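2,4-dihydroxyhept-2-ene-1,7-dioic acid aldolase (Kordia algicida OT-1, PDB 6BDE) binds heme b and probably acts as a nitric oxide/oxygen (H-NOX) sensor in signalling. Local coordinates at residues H73-I78 / L144-K149. The protein carries 1 engineered substitution. Numbering follows the deposited sequence.
Sequences HFFSVI and LGLMNK. With HEM (protoporphyrin IX containing Fe), chain B.
In the heme pocket of this H-NOX domain, helix 63-81 packs against helix 140-153, with Leu146 and Lys149 meeting Phe74, Phe75 and Ile78. The axes of the short segments approach to 8.6 Å and cross at -61°. No hydrogen bond joins them. The CD2 methyl of Leu146 is the shared point. It lies 3.7 Å from Ile78 CD1 and also touches Phe75 CB. The same methyl reaches the edge of the Phe74 ring, near its plane, with 4.2 Å between Leu146 CD2 and Phe74 CD2. The other Leu146 branch serves the cofactor: CD1 packs 3.4 Å from HEM C4C. Ile78 meets a different pyrrole, with its CD1 3.4 Å from HEM C3B and CG2 against the vinyl carbon CAB. The two helices thus form part of the pocket wall in the H-NOX fold. The side chain of Leu146 is about 6 Å from that of His104, the axial ligand of the heme iron. Farther from the heme, Phe75 turns one ring face to helix 140-153. Its CG stands anti to the backbone N (chi1 -169°), which lays the ring over Lys149. Lys149 CB makes a CH-pi contact 3.9 Å from the centroid of the Phe75 ring. The backbone O of Lys149 sits above the same ring, toward its rim. An alanine in place of Phe75 would remove that face and would probably leave a gap beside Lys149 CB. Beyond CB the lysine chain bends at chi2 (-62°) and leads away, and its NZ forms a salt bridge with Glu152.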
loop_
_atom_site.group_PDB
_atom_site.type_symbol
_atom_site.label_atom_id
_atom_site.label_comp_id
_atom_site.label_asym_id
_atom_site.label_seq_id
_atom_site.Cartn_x
_atom_site.Cartn_y
_atom_site.Cartn_z
ATOM N N HIS A 73 5.967 3.473 -3.964
ATOM C CA HIS A 73 7.363 3.179 -3.660
ATOM C C HIS A 73 7.533 1.751 -3.161
ATOM O O HIS A 73 8.543 1.100 -3.457
ATOM C CB HIS A 73 7.899 4.170 -2.627
ATOM C CG HIS A 73 9.200 3.756 -2.013
ATOM N ND1 HIS A 73 10.393 3.792 -2.701
ATOM C CD2 HIS A 73 9.494 3.291 -0.776
ATOM C CE1 HIS A 73 11.366 3.370 -1.914
ATOM N NE2 HIS A 73 10.847 3.059 -0.740
ATOM N N PHE A 74 6.559 1.243 -2.402
ATOM C CA PHE A 74 6.684 -0.100 -1.847
ATOM C C PHE A 74 6.620 -1.182 -2.915
ATOM O O PHE A 74 7.102 -2.294 -2.680
ATOM C CB PHE A 74 5.603 -0.348 -0.793
ATOM C CG PHE A 74 5.882 -1.535 0.085
ATOM C CD1 PHE A 74 6.845 -1.467 1.080
ATOM C CD2 PHE A 74 5.192 -2.722 -0.090
ATOM C CE1 PHE A 74 7.109 -2.558 1.886
ATOM C CE2 PHE A 74 5.451 -3.818 0.714
ATOM C CZ PHE A 74 6.410 -3.735 1.703
ATOM N N PHE A 75 6.037 -0.887 -4.081
ATOM C CA PHE A 75 6.037 -1.868 -5.161
ATOM C C PHE A 75 7.455 -2.166 -5.628
ATOM O O PHE A 75 7.774 -3.308 -5.979
ATOM C CB PHE A 75 5.180 -1.375 -6.326
ATOM C CG PHE A 75 4.918 -2.425 -7.371
ATOM C CD1 PHE A 75 3.795 -3.231 -7.295
ATOM C CD2 PHE A 75 5.796 -2.606 -8.427
ATOM C CE1 PHE A 75 3.551 -4.198 -8.254
ATOM C CE2 PHE A 75 5.560 -3.570 -9.388
ATOM C CZ PHE A 75 4.436 -4.368 -9.301
ATOM N N SER A 76 8.322 -1.150 -5.639
ATOM C CA SER A 76 9.719 -1.377 -5.991
ATOM C C SER A 76 10.419 -2.251 -4.959
ATOM O O SER A 76 11.320 -3.021 -5.310
ATOM C CB SER A 76 10.448 -0.042 -6.145
ATOM O OG SER A 76 10.615 0.595 -4.891
ATOM N N VAL A 77 10.025 -2.144 -3.687
ATOM C CA VAL A 77 10.542 -3.059 -2.673
ATOM C C VAL A 77 10.096 -4.483 -2.976
ATOM O O VAL A 77 10.852 -5.443 -2.782
ATOM C CB VAL A 77 10.092 -2.612 -1.269
ATOM C CG1 VAL A 77 10.708 -3.507 -0.202
ATOM C CG2 VAL A 77 10.456 -1.155 -1.031
ATOM N N ILE A 78 8.864 -4.639 -3.460
ATOM C CA ILE A 78 8.380 -5.953 -3.867
ATOM C C ILE A 78 9.130 -6.440 -5.100
ATOM O O ILE A 78 9.480 -7.622 -5.207
ATOM C CB ILE A 78 6.862 -5.897 -4.116
ATOM C CG1 ILE A 78 6.110 -5.766 -2.789
ATOM C CG2 ILE A 78 6.410 -7.115 -4.902
ATOM C CD1 ILE A 78 4.737 -5.150 -2.926
ATOM N N LEU A 144 -3.894 1.433 -3.287
ATOM C CA LEU A 144 -4.075 2.088 -4.578
ATOM C C LEU A 144 -2.734 2.350 -5.251
ATOM O O LEU A 144 -2.595 2.161 -6.465
ATOM C CB LEU A 144 -4.853 3.394 -4.401
ATOM C CG LEU A 144 -4.999 4.291 -5.634
ATOM C CD1 LEU A 144 -5.681 3.550 -6.773
ATOM C CD2 LEU A 144 -5.765 5.557 -5.286
ATOM N N GLY A 145 -1.735 2.779 -4.477
ATOM C CA GLY A 145 -0.415 2.991 -5.047
ATOM C C GLY A 145 0.219 1.704 -5.538
ATOM O O GLY A 145 0.906 1.692 -6.562
ATOM N N LEU A 146 -0.004 0.604 -4.815
ATOM C CA LEU A 146 0.484 -0.691 -5.277
ATOM C C LEU A 146 -0.252 -1.135 -6.536
ATOM O O LEU A 146 0.346 -1.753 -7.425
ATOM C CB LEU A 146 0.335 -1.734 -4.168
ATOM C CG LEU A 146 1.291 -1.605 -2.979
ATOM C CD1 LEU A 146 0.786 -2.407 -1.792
ATOM C CD2 LEU A 146 2.689 -2.052 -3.368
ATOM N N MET A 147 -1.550 -0.831 -6.626
ATOM C CA MET A 147 -2.304 -1.160 -7.831
ATOM C C MET A 147 -1.825 -0.341 -9.023
ATOM O O MET A 147 -1.723 -0.863 -10.139
ATOM C CB MET A 147 -3.797 -0.934 -7.599
ATOM C CG MET A 147 -4.457 -1.914 -6.642
ATOM S SD MET A 147 -6.216 -1.553 -6.487
ATOM C CE MET A 147 -6.725 -2.752 -5.259
ATOM N N ASN A 148 -1.540 0.948 -8.806
ATOM C CA ASN A 148 -1.027 1.794 -9.880
ATOM C C ASN A 148 0.238 1.202 -10.488
ATOM O O ASN A 148 0.378 1.121 -11.714
ATOM C CB ASN A 148 -0.748 3.204 -9.354
ATOM C CG ASN A 148 -2.011 4.009 -9.131
ATOM O OD1 ASN A 148 -3.100 3.612 -9.546
ATOM N ND2 ASN A 148 -1.870 5.155 -8.473
ATOM N N LYS A 149 1.175 0.779 -9.637
ATOM C CA LYS A 149 2.436 0.232 -10.116
ATOM C C LYS A 149 2.301 -1.193 -10.632
ATOM O O LYS A 149 3.159 -1.640 -11.403
ATOM C CB LYS A 149 3.486 0.288 -9.005
ATOM C CG LYS A 149 3.965 1.695 -8.692
ATOM C CD LYS A 149 4.648 2.315 -9.901
ATOM C CE LYS A 149 5.064 3.749 -9.627
ATOM N NZ LYS A 149 5.829 4.329 -10.766
HETATM C CHA HEM B . 0.243 -4.850 4.056
HETATM C CHB HEM B . 3.757 -7.991 1.361
HETATM C CHC HEM B . 0.900 -7.226 -3.290
HETATM C CHD HEM B . -2.487 -3.873 -0.641
HETATM C C1A HEM B . 1.406 -5.844 3.304
HETATM C C2A HEM B . 2.493 -6.003 4.195
HETATM C C3A HEM B . 3.353 -6.778 3.527
HETATM C C4A HEM B . 2.724 -7.018 2.289
HETATM C CMA HEM B . 4.709 -7.292 4.002
HETATM C CAA HEM B . 2.642 -5.447 5.611
HETATM C CBA HEM B . 2.037 -6.465 6.582
HETATM C CGA HEM B . 2.264 -6.053 8.034
HETATM O O1A HEM B . 2.008 -6.865 8.963
HETATM O O2A HEM B . 2.707 -4.907 8.307
HETATM C C1B HEM B . 3.118 -7.885 -0.162
HETATM C C2B HEM B . 3.953 -8.389 -1.356
HETATM C C3B HEM B . 3.158 -8.162 -2.517
HETATM C C4B HEM B . 1.892 -7.546 -1.997
HETATM C CMB HEM B . 5.347 -9.016 -1.294
HETATM C CAB HEM B . 3.490 -8.484 -3.970
HETATM C CBB HEM B . 3.793 -9.713 -4.334
HETATM C C1C HEM B . -0.222 -6.125 -2.611
HETATM C C2C HEM B . -0.925 -5.441 -3.628
HETATM C C3C HEM B . -1.756 -4.617 -2.968
HETATM C C4C HEM B . -1.502 -4.866 -1.606
HETATM C CMC HEM B . -0.775 -5.605 -5.139
HETATM C CAC HEM B . -2.765 -3.639 -3.561
HETATM C CBC HEM B . -4.044 -3.948 -3.570
HETATM C C1D HEM B . -1.769 -4.017 0.865
HETATM C C2D HEM B . -2.304 -2.936 1.773
HETATM C C3D HEM B . -1.634 -3.137 3.010
HETATM C C4D HEM B . -0.698 -4.347 2.801
HETATM C CMD HEM B . -3.350 -1.871 1.452
HETATM C CAD HEM B . -1.812 -2.315 4.286
HETATM C CBD HEM B . -2.368 -3.172 5.419
HETATM C CGD HEM B . -3.878 -2.981 5.492
HETATM O O1D HEM B . -4.479 -2.404 4.548
HETATM O O2D HEM B . -4.515 -3.406 6.491
HETATM N NA HEM B . 1.492 -6.399 2.023
HETATM N NB HEM B . 1.770 -7.244 -0.546
HETATM N NC HEM B . -0.482 -5.773 -1.281
HETATM N ND HEM B . -0.696 -4.920 1.367
HETATM FE FE HEM B . 0.193 -6.502 0.476
#